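Local coordinates for meso-diaminopimelate dehydrogenase (Clostridium tetani, PDB 3WGY), which catalyses the reversible NADP-dependent oxidative deamination of meso-diaminopimelate, here as a variant bound to the 2-oxo acid 4-methyl-2-oxovalerate, at residues I5-V10 and A286-I291; G126-N131 and T144-G149; Q216-M221 and T230-I235; Y292-E297 and L306-S311. The protein carries 6 engineered substitutions. All blocks are in the same frame, centred on the assembly; numbering follows the deposited sequence.

Overall arrangement
Contacts 1 and 4 lie side by side, their centres 12 Å apart, because both use helix 276-296: contact 1 sets it against strand 5-10 of the parallel sheet, contact 4 sets its last turns against 306-311. Contact 2, its centre 22 to 24 Å from theirs, belongs to the antiparallel sheet and helix 123-138, whose Leu130 packs on Tyr287 and on Phe310. Contact 3 lies on the far side of the chain's centre, its centre 43 Å from that of contact 1. Along the chain, contacts 2 and 3 fall inside the loop closed by contact 1, and contact 4 follows. Helix 276-296 thus returns the chain to the Rossmann-type domain where it began.

Contact 1: I5-V10 and A286-I291; sequences IRIGIV and AYSRAI
Strand 5-10 and helix 276-296 come together with the CA atoms of Ile5 and Arg289 7.5 Å apart and those of Ile7 and Ser288 7.9 Å apart, so there is room for a single layer of side chains between the two backbones. Ile5 and Ile7 fill that layer from the strand, each with its delta methyl in the lead. CD1 of Ile5 comes in over the helix at Arg289, 4.1 Å from its CA and 4.2 Å from its CG. The two side chains cross at about a right angle, since the extended Ile5 (chi2 -178°) reaches straight for the helix while Arg289 runs off across its path. Ile7 is folded differently: with chi2 near -60° its chain is bent, and CD1 sets down 3.8 Å from CB of Ser288. What touches is mostly carbon on carbon, although both helix residues carry polar ends. The hydroxyl of Ser288 is turned back to its own helix, where OG is hydrogen-bonded to the carbonyl O of Leu284. The guanidinium of Arg289 is carried past the isoleucines by a bend at chi3 and is held by a salt bridge to Asp28 and a hydrogen bond to Asn26, both just ahead of strand 29-36. Strand 5-10 runs inside the parallel sheet between strands 29-36 and 65-68, and Ser288 also packs on Val65 and Ile67 of the latter. Further along, Ile9 packs against Val19 of helix 14-23, which follows a glycine-rich turn consistent with a Rossmann-type nucleotide site.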
loop_
_atom_site.group_PDB
_atom_site.type_symbol
_atom_site.label_atom_id
_atom_site.label_comp_id
_atom_site.label_asym_id
_atom_site.label_seq_id
_atom_site.Cartn_x
_atom_site.Cartn_y
_atom_site.Cartn_z
ATOM N N ILE B 5 23.441 4.610 -10.718
ATOM C CA ILE B 5 22.417 4.588 -11.762
ATOM C C ILE B 5 22.414 5.994 -12.364
ATOM O O ILE B 5 22.218 6.975 -11.654
ATOM C CB ILE B 5 21.006 4.265 -11.182
ATOM C CG1 ILE B 5 20.973 2.831 -10.647
ATOM C CG2 ILE B 5 19.943 4.415 -12.267
ATOM C CD1 ILE B 5 19.621 2.403 -10.092
ATOM N N ARG B 6 22.641 6.086 -13.671
ATOM C CA ARG B 6 22.706 7.376 -14.358
ATOM C C ARG B 6 21.335 7.911 -14.749
ATOM O O ARG B 6 20.692 7.398 -15.665
ATOM C CB ARG B 6 23.585 7.249 -15.603
ATOM C CG ARG B 6 25.038 6.871 -15.299
ATOM C CD ARG B 6 25.797 6.530 -16.573
ATOM N NE ARG B 6 25.151 5.417 -17.260
ATOM C CZ ARG B 6 25.596 4.862 -18.381
ATOM N NH1 ARG B 6 26.705 5.314 -18.953
ATOM N NH2 ARG B 6 24.925 3.857 -18.933
ATOM N N ILE B 7 20.899 8.961 -14.067
ATOM C CA ILE B 7 19.592 9.524 -14.348
ATOM C C ILE B 7 19.656 10.752 -15.246
ATOM O O ILE B 7 20.622 11.511 -15.217
ATOM C CB ILE B 7 18.853 9.895 -13.038
ATOM C CG1 ILE B 7 18.623 8.639 -12.186
ATOM C CG2 ILE B 7 17.522 10.566 -13.359
ATOM C CD1 ILE B 7 17.807 7.571 -12.861
ATOM N N GLY B 8 18.616 10.922 -16.053
ATOM C CA GLY B 8 18.529 12.062 -16.941
ATOM C C GLY B 8 17.172 12.703 -16.735
ATOM O O GLY B 8 16.158 12.008 -16.718
ATOM N N ILE B 9 17.148 14.021 -16.571
ATOM C CA ILE B 9 15.897 14.735 -16.354
ATOM C C ILE B 9 15.515 15.583 -17.561
ATOM O O ILE B 9 16.325 16.368 -18.049
ATOM C CB ILE B 9 15.994 15.681 -15.117
ATOM C CG1 ILE B 9 16.341 14.880 -13.862
ATOM C CG2 ILE B 9 14.678 16.425 -14.926
ATOM C CD1 ILE B 9 16.522 15.738 -12.622
ATOM N N VAL B 10 14.286 15.421 -18.041
ATOM C CA VAL B 10 13.802 16.212 -19.167
ATOM C C VAL B 10 12.761 17.187 -18.629
ATOM O O VAL B 10 11.676 16.776 -18.206
ATOM C CB VAL B 10 13.126 15.347 -20.240
ATOM C CG1 VAL B 10 12.622 16.239 -21.361
ATOM C CG2 VAL B 10 14.102 14.313 -20.784
ATOM N N ALA B 286 12.186 6.871 -7.174
ATOM C CA ALA B 286 12.163 5.494 -6.690
ATOM C C ALA B 286 11.863 4.521 -7.826
ATOM O O ALA B 286 12.500 3.462 -7.943
ATOM C CB ALA B 286 11.138 5.337 -5.590
ATOM N N TYR B 287 10.890 4.878 -8.659
ATOM C CA TYR B 287 10.526 4.031 -9.784
ATOM C C TYR B 287 11.627 3.979 -10.845
ATOM O O TYR B 287 11.665 3.055 -11.656
ATOM C CB TYR B 287 9.194 4.483 -10.381
ATOM C CG TYR B 287 8.029 3.782 -9.714
ATOM C CD1 TYR B 287 7.649 2.497 -10.108
ATOM C CD2 TYR B 287 7.385 4.349 -8.614
ATOM C CE1 TYR B 287 6.665 1.786 -9.419
ATOM C CE2 TYR B 287 6.395 3.647 -7.915
ATOM C CZ TYR B 287 6.048 2.364 -8.320
ATOM O OH TYR B 287 5.126 1.638 -7.598
ATOM N N SER B 288 12.530 4.956 -10.825
ATOM C CA SER B 288 13.644 4.959 -11.769
ATOM C C SER B 288 14.556 3.800 -11.413
ATOM O O SER B 288 15.122 3.153 -12.291
ATOM C CB SER B 288 14.436 6.263 -11.692
ATOM O OG SER B 288 13.784 7.268 -12.439
ATOM N N ARG B 289 14.693 3.544 -10.115
ATOM C CA ARG B 289 15.531 2.449 -9.653
ATOM C C ARG B 289 14.954 1.139 -10.171
ATOM O O ARG B 289 15.693 0.254 -10.596
ATOM C CB ARG B 289 15.593 2.409 -8.121
ATOM C CG ARG B 289 16.449 1.256 -7.594
ATOM C CD ARG B 289 16.625 1.280 -6.083
ATOM N NE ARG B 289 17.290 2.492 -5.604
ATOM C CZ ARG B 289 16.665 3.546 -5.100
ATOM N NH1 ARG B 289 15.338 3.558 -4.998
ATOM N NH2 ARG B 289 17.368 4.596 -4.702
ATOM N N ALA B 290 13.627 1.025 -10.138
ATOM C CA ALA B 290 12.946 -0.181 -10.596
ATOM C C ALA B 290 13.078 -0.393 -12.099
ATOM O O ALA B 290 13.273 -1.520 -12.554
ATOM C CB ALA B 290 11.476 -0.125 -10.222
ATOM N N ILE B 291 12.947 0.685 -12.867
ATOM C CA ILE B 291 13.050 0.584 -14.318
ATOM C C ILE B 291 14.467 0.207 -14.715
ATOM O O ILE B 291 14.675 -0.584 -15.635
ATOM C CB ILE B 291 12.654 1.905 -14.997
ATOM C CG1 ILE B 291 11.190 2.212 -14.681
ATOM C CG2 ILE B 291 12.862 1.805 -16.497
ATOM C CD1 ILE B 291 10.242 1.063 -14.975
#

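Contact 2: G126-N131 and T144-G149; sequences GLFSLN and THTFWG
Phe128 and Thr146 join helix 123-138 to strand 142-147, an edge strand of the three-stranded antiparallel sheet in the C-terminal domain, a domain grouped with those of the glyceraldehyde-3-phosphate dehydrogenase type. Phe128 carries the contact from the helix. Its CG stands anti to the carbonyl carbon (chi1 -81°), which sends the ring out toward the strand, and one side of that ring, CD2 and CE2, does the touching. CD2 lies 4.1 Å from CG2 of Thr146, the two side chains meeting at a slant. The threonine is turned so that its methyl is anti to the backbone N, while OG1, on the other branch, is hydrogen-bonded to NE of Arg132, one turn further along the helix. The same methyl serves a second neighbour, since CG2 also sits 3.4 Å above one face of the Trp148 indole, toward the rim. The Trp148 side chain does not start toward the helix, yet its ring end comes back to it; NE1 reaches the edge of the Phe128 ring near its plane, 4.2 Å from CD2, and CD1 packs 4.3 Å from CE2. NE1 has its polar partner in Asp124 OD2, at the start of the same helix, a bond that fixes the rotation of the indole. Phe128 is further enclosed by Val253 and Leu271 of the other two strands, and meets Trp123 edge-to-face. Next to Phe128, Ser129 OG takes a nearly straight bond from Gly126 N (2.9 Å, 167°) and another from the terminal carboxylate of Leu326 of the second subunit.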
loop_
_atom_site.group_PDB
_atom_site.type_symbol
_atom_site.label_atom_id
_atom_site.label_comp_id
_atom_site.label_asym_id
_atom_site.label_seq_id
_atom_site.Cartn_x
_atom_site.Cartn_y
_atom_site.Cartn_z
ATOM N N GLY B 126 -0.525 6.224 -9.870
ATOM C CA GLY B 126 0.660 5.759 -9.178
ATOM C C GLY B 126 0.300 5.021 -7.905
ATOM O O GLY B 126 -0.310 3.952 -7.950
ATOM N N LEU B 127 0.661 5.596 -6.761
ATOM C CA LEU B 127 0.373 4.945 -5.488
ATOM C C LEU B 127 -1.121 4.725 -5.254
ATOM O O LEU B 127 -1.524 3.670 -4.767
ATOM C CB LEU B 127 0.982 5.745 -4.337
ATOM C CG LEU B 127 2.474 6.044 -4.521
ATOM C CD1 LEU B 127 3.009 6.720 -3.271
ATOM C CD2 LEU B 127 3.235 4.753 -4.789
ATOM N N PHE B 128 -1.950 5.703 -5.597
ATOM C CA PHE B 128 -3.379 5.525 -5.391
ATOM C C PHE B 128 -3.912 4.381 -6.239
ATOM O O PHE B 128 -4.764 3.613 -5.793
ATOM C CB PHE B 128 -4.131 6.825 -5.695
ATOM C CG PHE B 128 -4.098 7.820 -4.566
ATOM C CD1 PHE B 128 -3.255 7.635 -3.478
ATOM C CD2 PHE B 128 -4.899 8.950 -4.598
ATOM C CE1 PHE B 128 -3.215 8.567 -2.441
ATOM C CE2 PHE B 128 -4.866 9.887 -3.562
ATOM C CZ PHE B 128 -4.025 9.697 -2.487
ATOM N N SER B 129 -3.388 4.262 -7.457
ATOM C CA SER B 129 -3.786 3.211 -8.381
ATOM C C SER B 129 -3.493 1.847 -7.766
ATOM O O SER B 129 -4.335 0.956 -7.784
ATOM C CB SER B 129 -3.010 3.340 -9.700
ATOM O OG SER B 129 -3.016 4.679 -10.165
ATOM N N LEU B 130 -2.288 1.693 -7.225
ATOM C CA LEU B 130 -1.881 0.433 -6.614
ATOM C C LEU B 130 -2.812 0.060 -5.473
ATOM O O LEU B 130 -3.176 -1.106 -5.315
ATOM C CB LEU B 130 -0.453 0.530 -6.070
ATOM C CG LEU B 130 0.693 0.504 -7.081
ATOM C CD1 LEU B 130 1.958 1.082 -6.451
ATOM C CD2 LEU B 130 0.907 -0.953 -7.560
ATOM N N ASN B 131 -3.191 1.053 -4.672
ATOM C CA ASN B 131 -4.056 0.780 -3.546
ATOM C C ASN B 131 -5.499 0.504 -3.912
ATOM O O ASN B 131 -6.178 -0.220 -3.185
ATOM C CB ASN B 131 -3.943 1.888 -2.495
ATOM C CG ASN B 131 -2.681 1.738 -1.657
ATOM O OD1 ASN B 131 -1.615 2.243 -2.009
ATOM N ND2 ASN B 131 -2.791 1.006 -0.568
ATOM N N THR B 144 -14.890 0.797 -3.361
ATOM C CA THR B 144 -13.666 1.581 -3.275
ATOM C C THR B 144 -14.037 3.050 -3.302
ATOM O O THR B 144 -14.907 3.463 -4.071
ATOM C CB THR B 144 -12.715 1.333 -4.457
ATOM O OG1 THR B 144 -12.381 -0.056 -4.521
ATOM C CG2 THR B 144 -11.448 2.149 -4.283
ATOM N N HIS B 145 -13.367 3.837 -2.471
ATOM C CA HIS B 145 -13.620 5.262 -2.408
ATOM C C HIS B 145 -12.314 6.053 -2.447
ATOM O O HIS B 145 -11.473 5.911 -1.555
ATOM C CB HIS B 145 -14.370 5.601 -1.122
ATOM C CG HIS B 145 -15.721 4.959 -1.018
ATOM N ND1 HIS B 145 -16.725 5.190 -1.937
ATOM C CD2 HIS B 145 -16.239 4.115 -0.096
ATOM C CE1 HIS B 145 -17.804 4.516 -1.583
ATOM N NE2 HIS B 145 -17.536 3.857 -0.471
ATOM N N THR B 146 -12.135 6.869 -3.482
ATOM C CA THR B 146 -10.944 7.696 -3.569
ATOM C C THR B 146 -11.355 9.153 -3.365
ATOM O O THR B 146 -12.316 9.632 -3.973
ATOM C CB THR B 146 -10.226 7.583 -4.933
ATOM O OG1 THR B 146 -9.903 6.214 -5.203
ATOM C CG2 THR B 146 -8.934 8.378 -4.909
ATOM N N PHE B 147 -10.637 9.842 -2.488
ATOM C CA PHE B 147 -10.896 11.256 -2.207
ATOM C C PHE B 147 -9.597 12.002 -2.482
ATOM O O PHE B 147 -8.513 11.484 -2.215
ATOM C CB PHE B 147 -11.281 11.466 -0.741
ATOM C CG PHE B 147 -12.587 10.834 -0.340
ATOM C CD1 PHE B 147 -12.715 9.459 -0.255
ATOM C CD2 PHE B 147 -13.679 11.627 0.005
ATOM C CE1 PHE B 147 -13.908 8.874 0.175
ATOM C CE2 PHE B 147 -14.877 11.052 0.436
ATOM C CZ PHE B 147 -14.988 9.672 0.522
ATOM N N TRP B 148 -9.630 13.155 -2.990
ATOM C CA TRP B 148 -8.415 13.907 -3.239
ATOM C C TRP B 148 -8.346 15.043 -2.216
ATOM O O TRP B 148 -9.080 16.027 -2.304
ATOM C CB TRP B 148 -8.404 14.391 -4.690
ATOM C CG TRP B 148 -8.284 13.217 -5.647
ATOM C CD1 TRP B 148 -7.129 12.594 -6.044
ATOM C CD2 TRP B 148 -9.361 12.464 -6.228
ATOM N NE1 TRP B 148 -7.421 11.498 -6.832
ATOM C CE2 TRP B 148 -8.783 11.397 -6.961
ATOM C CE3 TRP B 148 -10.759 12.584 -6.197
ATOM C CZ2 TRP B 148 -9.555 10.458 -7.659
ATOM C CZ3 TRP B 148 -11.529 11.644 -6.892
ATOM C CH2 TRP B 148 -10.921 10.595 -7.614
ATOM N N GLY B 149 -7.482 14.831 -1.217
ATOM C CA GLY B 149 -7.264 15.750 -0.105
ATOM C C GLY B 149 -7.181 17.193 -0.503
ATOM O O GLY B 149 -7.181 17.495 -1.697
#

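Contact 3: Q216-M221 and T230-I235; sequences QDIKTM and TTVHFI
Val232, which faces Ile218 across the contact, lays its CG1 methyl 3.8 Å above one face of the Phe234 ring, toward the rim; the same ring packs on Leu211 and Ile214 of helix 211-219. The imidazole of His233 meets the ring of Tyr202 with the planes about 35° apart. The other branch of Val232, CG2, is anti to the carbonyl carbon and touches CG2 of Ile218 at 4.1 Å. That one isoleucine methyl also meets CG2 of Thr230, at 4.2 Å, with the side chains roughly perpendicular, so it lies against two strand residues at once. This is the helix-to-second-strand half of a beta-alpha-beta unit: strand 197-205, helix 211-219, then strand 230-234, parallel to the first and beside it in the sheet. Ile218 also packs on Cys201 and Val203 of that first strand. Lys219, extended beyond CG, slides past Thr230 in the opposite direction, its CG 4.1 Å from the threonine CB. Its ammonium has a long, weak ion pair with Glu215. Thr230 OG1 bonds to the carbonyl O of Tyr228. Where the helix ends, Gln216 O accepts from both Thr220 N and Thr220 OG1, the hydroxyl at 2.8 Å.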
loop_
_atom_site.group_PDB
_atom_site.type_symbol
_atom_site.label_atom_id
_atom_site.label_comp_id
_atom_site.label_asym_id
_atom_site.label_seq_id
_atom_site.Cartn_x
_atom_site.Cartn_y
_atom_site.Cartn_z
ATOM N N GLN B 216 -22.082 34.324 -5.367
ATOM C CA GLN B 216 -23.101 33.561 -6.064
ATOM C C GLN B 216 -22.712 33.235 -7.503
ATOM O O GLN B 216 -23.170 32.237 -8.061
ATOM C CB GLN B 216 -24.439 34.305 -5.995
ATOM C CG GLN B 216 -24.902 34.546 -4.556
ATOM C CD GLN B 216 -25.023 33.255 -3.752
ATOM O OE1 GLN B 216 -25.817 32.377 -4.081
ATOM N NE2 GLN B 216 -24.230 33.141 -2.694
ATOM N N ASP B 217 -21.864 34.061 -8.106
ATOM C CA ASP B 217 -21.414 33.788 -9.464
ATOM C C ASP B 217 -20.474 32.583 -9.437
ATOM O O ASP B 217 -20.441 31.780 -10.371
ATOM C CB ASP B 217 -20.685 34.997 -10.037
ATOM C CG ASP B 217 -21.628 36.133 -10.356
ATOM O OD1 ASP B 217 -22.833 35.999 -10.047
ATOM O OD2 ASP B 217 -21.172 37.151 -10.908
ATOM N N ILE B 218 -19.713 32.466 -8.355
ATOM C CA ILE B 218 -18.781 31.361 -8.196
ATOM C C ILE B 218 -19.545 30.081 -7.877
ATOM O O ILE B 218 -19.357 29.056 -8.534
ATOM C CB ILE B 218 -17.757 31.653 -7.065
ATOM C CG1 ILE B 218 -16.785 32.746 -7.517
ATOM C CG2 ILE B 218 -16.975 30.391 -6.719
ATOM C CD1 ILE B 218 -15.794 33.182 -6.456
ATOM N N LYS B 219 -20.417 30.153 -6.878
ATOM C CA LYS B 219 -21.205 29.001 -6.462
ATOM C C LYS B 219 -22.074 28.382 -7.563
ATOM O O LYS B 219 -22.136 27.156 -7.698
ATOM C CB LYS B 219 -22.094 29.374 -5.276
ATOM C CG LYS B 219 -21.344 29.706 -4.002
ATOM C CD LYS B 219 -22.296 29.669 -2.820
ATOM C CE LYS B 219 -21.591 29.974 -1.513
ATOM N NZ LYS B 219 -22.363 29.479 -0.339
ATOM N N THR B 220 -22.744 29.218 -8.347
ATOM C CA THR B 220 -23.615 28.712 -9.406
ATOM C C THR B 220 -22.895 28.440 -10.723
ATOM O O THR B 220 -23.533 28.085 -11.711
ATOM C CB THR B 220 -24.775 29.691 -9.696
ATOM O OG1 THR B 220 -24.244 30.914 -10.223
ATOM C CG2 THR B 220 -25.554 29.988 -8.427
ATOM N N MET B 221 -21.576 28.603 -10.743
ATOM C CA MET B 221 -20.811 28.375 -11.966
ATOM C C MET B 221 -20.873 26.925 -12.424
ATOM O O MET B 221 -20.451 26.016 -11.708
ATOM C CB MET B 221 -19.352 28.771 -11.773
ATOM C CG MET B 221 -18.550 28.708 -13.060
ATOM S SD MET B 221 -16.830 29.103 -12.799
ATOM C CE MET B 221 -16.910 30.890 -12.702
ATOM N N THR B 230 -19.960 25.034 -2.143
ATOM C CA THR B 230 -18.815 25.927 -2.276
ATOM C C THR B 230 -18.845 27.091 -1.295
ATOM O O THR B 230 -19.867 27.748 -1.135
ATOM C CB THR B 230 -18.750 26.500 -3.707
ATOM O OG1 THR B 230 -18.651 25.419 -4.646
ATOM C CG2 THR B 230 -17.557 27.427 -3.868
ATOM N N THR B 231 -17.713 27.333 -0.643
ATOM C CA THR B 231 -17.582 28.424 0.316
ATOM C C THR B 231 -16.642 29.454 -0.287
ATOM O O THR B 231 -15.649 29.097 -0.928
ATOM C CB THR B 231 -16.977 27.945 1.646
ATOM O OG1 THR B 231 -17.816 26.937 2.219
ATOM C CG2 THR B 231 -16.849 29.108 2.630
ATOM N N VAL B 232 -16.955 30.729 -0.094
ATOM C CA VAL B 232 -16.114 31.787 -0.629
ATOM C C VAL B 232 -15.675 32.721 0.486
ATOM O O VAL B 232 -16.507 33.315 1.176
ATOM C CB VAL B 232 -16.859 32.601 -1.707
ATOM C CG1 VAL B 232 -15.962 33.708 -2.247
ATOM C CG2 VAL B 232 -17.305 31.677 -2.835
ATOM N N HIS B 233 -14.364 32.828 0.675
ATOM C CA HIS B 233 -13.807 33.700 1.696
ATOM C C HIS B 233 -13.139 34.874 0.991
ATOM O O HIS B 233 -12.461 34.694 -0.025
ATOM C CB HIS B 233 -12.762 32.961 2.535
ATOM C CG HIS B 233 -13.310 31.801 3.305
ATOM N ND1 HIS B 233 -14.170 31.958 4.375
ATOM C CD2 HIS B 233 -13.114 30.467 3.167
ATOM C CE1 HIS B 233 -14.477 30.769 4.863
ATOM N NE2 HIS B 233 -13.853 29.850 4.147
ATOM N N PHE B 234 -13.329 36.074 1.527
ATOM C CA PHE B 234 -12.721 37.252 0.929
ATOM C C PHE B 234 -11.487 37.676 1.716
ATOM O O PHE B 234 -11.535 37.852 2.933
ATOM C CB PHE B 234 -13.756 38.376 0.841
ATOM C CG PHE B 234 -14.849 38.094 -0.151
ATOM C CD1 PHE B 234 -14.571 38.067 -1.518
ATOM C CD2 PHE B 234 -16.140 37.805 0.272
ATOM C CE1 PHE B 234 -15.563 37.756 -2.444
ATOM C CE2 PHE B 234 -17.142 37.491 -0.650
ATOM C CZ PHE B 234 -16.852 37.466 -2.010
ATOM N N ILE B 235 -10.368 37.807 1.013
ATOM C CA ILE B 235 -9.121 38.189 1.649
ATOM C C ILE B 235 -8.380 39.224 0.802
ATOM O O ILE B 235 -8.812 39.565 -0.295
ATOM C CB ILE B 235 -8.204 36.952 1.837
ATOM C CG1 ILE B 235 -7.837 36.363 0.475
ATOM C CG2 ILE B 235 -8.907 35.893 2.678
ATOM C CD1 ILE B 235 -6.804 35.262 0.559
#

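Contact 4: Y292-E297 and L306-S311; sequences YKLSKE and LDIPFS
Leu294 and Ile308 meet with their side chains crossing obliquely, the leucine methyl CD1 set 4.1 Å from CG1 of the isoleucine. Leu294 points from the helix into the 306-311 segment, and with chi2 at 176° it puts CD1 at its far end, where the touch is made. Ile308 receives it with the ethyl branch rather than with CG2. One residue earlier, Lys293 is extended all the way from CG and runs toward Ser311, ending with NZ 3.9 Å from Ser311 O. That is proximity rather than a bond: NZ is hydrogen-bonded to the carbonyl O of Ser314, a little further along the same loop. The lysine and the leucine thus reach different parts of the loop from adjacent positions on the helix. Within the helix, Ser295 OG gives a 2.6 Å hydrogen bond to Tyr292 O, and Lys296 N reaches the same oxygen from the same face of its plane. Behind the Leu294-Ile308 pair are Ile116 and Leu118 of strand 116-118. On the other side of the loop, Phe310 meets Phe310 of the second subunit, their planes at about 40°. The arrangement is that of a Rossmann-type domain completed by the C-terminal end of the chain: helix 276-296 returns to it, strand 301-303 adds a parallel edge strand, and the loop after it packs against the helix at the dimer interface.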
loop_
_atom_site.group_PDB
_atom_site.type_symbol
_atom_site.label_atom_id
_atom_site.label_comp_id
_atom_site.label_asym_id
_atom_site.label_seq_id
_atom_site.Cartn_x
_atom_site.Cartn_y
_atom_site.Cartn_z
ATOM N N TYR B 292 15.438 0.777 -14.015
ATOM C CA TYR B 292 16.834 0.474 -14.275
ATOM C C TYR B 292 17.032 -1.027 -14.084
ATOM O O TYR B 292 17.622 -1.695 -14.929
ATOM C CB TYR B 292 17.735 1.248 -13.309
ATOM C CG TYR B 292 19.176 0.785 -13.301
ATOM C CD1 TYR B 292 19.590 -0.264 -12.473
ATOM C CD2 TYR B 292 20.122 1.377 -14.136
ATOM C CE1 TYR B 292 20.915 -0.711 -12.481
ATOM C CE2 TYR B 292 21.444 0.941 -14.153
ATOM C CZ TYR B 292 21.836 -0.103 -13.326
ATOM O OH TYR B 292 23.148 -0.540 -13.355
ATOM N N LYS B 293 16.524 -1.551 -12.970
ATOM C CA LYS B 293 16.653 -2.972 -12.677
ATOM C C LYS B 293 15.995 -3.804 -13.766
ATOM O O LYS B 293 16.600 -4.735 -14.291
ATOM C CB LYS B 293 16.025 -3.294 -11.321
ATOM C CG LYS B 293 16.660 -2.537 -10.168
ATOM C CD LYS B 293 16.165 -3.047 -8.826
ATOM C CE LYS B 293 16.807 -2.290 -7.683
ATOM N NZ LYS B 293 16.505 -2.914 -6.371
ATOM N N LEU B 294 14.757 -3.461 -14.113
ATOM C CA LEU B 294 14.042 -4.190 -15.145
ATOM C C LEU B 294 14.706 -4.080 -16.515
ATOM O O LEU B 294 14.659 -5.025 -17.304
ATOM C CB LEU B 294 12.594 -3.707 -15.240
ATOM C CG LEU B 294 11.631 -4.194 -14.151
ATOM C CD1 LEU B 294 10.285 -3.536 -14.355
ATOM C CD2 LEU B 294 11.494 -5.710 -14.212
ATOM N N SER B 295 15.316 -2.934 -16.809
ATOM C CA SER B 295 15.970 -2.762 -18.102
ATOM C C SER B 295 17.152 -3.721 -18.216
ATOM O O SER B 295 17.400 -4.277 -19.286
ATOM C CB SER B 295 16.453 -1.318 -18.292
ATOM O OG SER B 295 17.567 -1.027 -17.472
ATOM N N LYS B 296 17.874 -3.915 -17.112
ATOM C CA LYS B 296 19.017 -4.824 -17.089
ATOM C C LYS B 296 18.588 -6.284 -17.268
ATOM O O LYS B 296 19.319 -7.091 -17.847
ATOM C CB LYS B 296 19.786 -4.677 -15.773
ATOM C CG LYS B 296 20.437 -3.319 -15.589
ATOM C CD LYS B 296 21.425 -3.031 -16.711
ATOM C CE LYS B 296 22.004 -1.632 -16.608
ATOM N NZ LYS B 296 22.858 -1.321 -17.786
ATOM N N GLU B 297 17.406 -6.620 -16.762
ATOM C CA GLU B 297 16.890 -7.977 -16.883
ATOM C C GLU B 297 16.317 -8.140 -18.282
ATOM O O GLU B 297 15.631 -9.119 -18.577
ATOM C CB GLU B 297 15.791 -8.234 -15.851
ATOM C CG GLU B 297 16.169 -7.889 -14.429
ATOM C CD GLU B 297 15.045 -8.170 -13.453
ATOM O OE1 GLU B 297 13.900 -8.381 -13.906
ATOM O OE2 GLU B 297 15.305 -8.168 -12.236
ATOM N N LEU B 306 1.463 -1.039 -11.726
ATOM C CA LEU B 306 0.750 -2.289 -11.464
ATOM C C LEU B 306 1.559 -3.547 -11.772
ATOM O O LEU B 306 1.297 -4.601 -11.193
ATOM C CB LEU B 306 -0.552 -2.336 -12.271
ATOM C CG LEU B 306 -1.802 -1.586 -11.773
ATOM C CD1 LEU B 306 -1.451 -0.206 -11.286
ATOM C CD2 LEU B 306 -2.824 -1.515 -12.904
ATOM N N ASP B 307 2.536 -3.433 -12.673
ATOM C CA ASP B 307 3.378 -4.566 -13.073
ATOM C C ASP B 307 4.691 -4.678 -12.312
ATOM O O ASP B 307 5.448 -5.617 -12.541
ATOM C CB ASP B 307 3.769 -4.459 -14.555
ATOM C CG ASP B 307 2.606 -4.132 -15.455
ATOM O OD1 ASP B 307 1.624 -4.895 -15.461
ATOM O OD2 ASP B 307 2.685 -3.104 -16.166
ATOM N N ILE B 308 4.971 -3.739 -11.417
ATOM C CA ILE B 308 6.251 -3.742 -10.710
ATOM C C ILE B 308 6.229 -4.105 -9.225
ATOM O O ILE B 308 5.605 -3.428 -8.420
ATOM C CB ILE B 308 6.925 -2.359 -10.845
ATOM C CG1 ILE B 308 7.038 -1.974 -12.321
ATOM C CG2 ILE B 308 8.297 -2.380 -10.202
ATOM C CD1 ILE B 308 7.528 -0.554 -12.530
ATOM N N PRO B 309 6.947 -5.173 -8.847
ATOM C CA PRO B 309 7.015 -5.625 -7.453
ATOM C C PRO B 309 7.668 -4.511 -6.641
ATOM O O PRO B 309 8.595 -3.849 -7.120
ATOM C CB PRO B 309 7.906 -6.872 -7.535
ATOM C CG PRO B 309 7.725 -7.337 -8.947
ATOM C CD PRO B 309 7.752 -6.043 -9.715
ATOM N N PHE B 310 7.186 -4.297 -5.423
ATOM C CA PHE B 310 7.736 -3.240 -4.585
ATOM C C PHE B 310 9.228 -3.436 -4.301
ATOM O O PHE B 310 9.947 -2.471 -4.063
ATOM C CB PHE B 310 6.961 -3.146 -3.270
ATOM C CG PHE B 310 5.628 -2.455 -3.395
ATOM C CD1 PHE B 310 5.053 -2.223 -4.640
ATOM C CD2 PHE B 310 4.937 -2.058 -2.257
ATOM C CE1 PHE B 310 3.808 -1.607 -4.747
ATOM C CE2 PHE B 310 3.692 -1.441 -2.354
ATOM C CZ PHE B 310 3.126 -1.215 -3.594
ATOM N N SER B 311 9.697 -4.679 -4.349
ATOM C CA SER B 311 11.113 -4.961 -4.096
ATOM C C SER B 311 12.049 -4.156 -5.007
ATOM O O SER B 311 13.154 -3.787 -4.600
ATOM C CB SER B 311 11.399 -6.453 -4.281
ATOM O OG SER B 311 11.112 -6.862 -5.606
#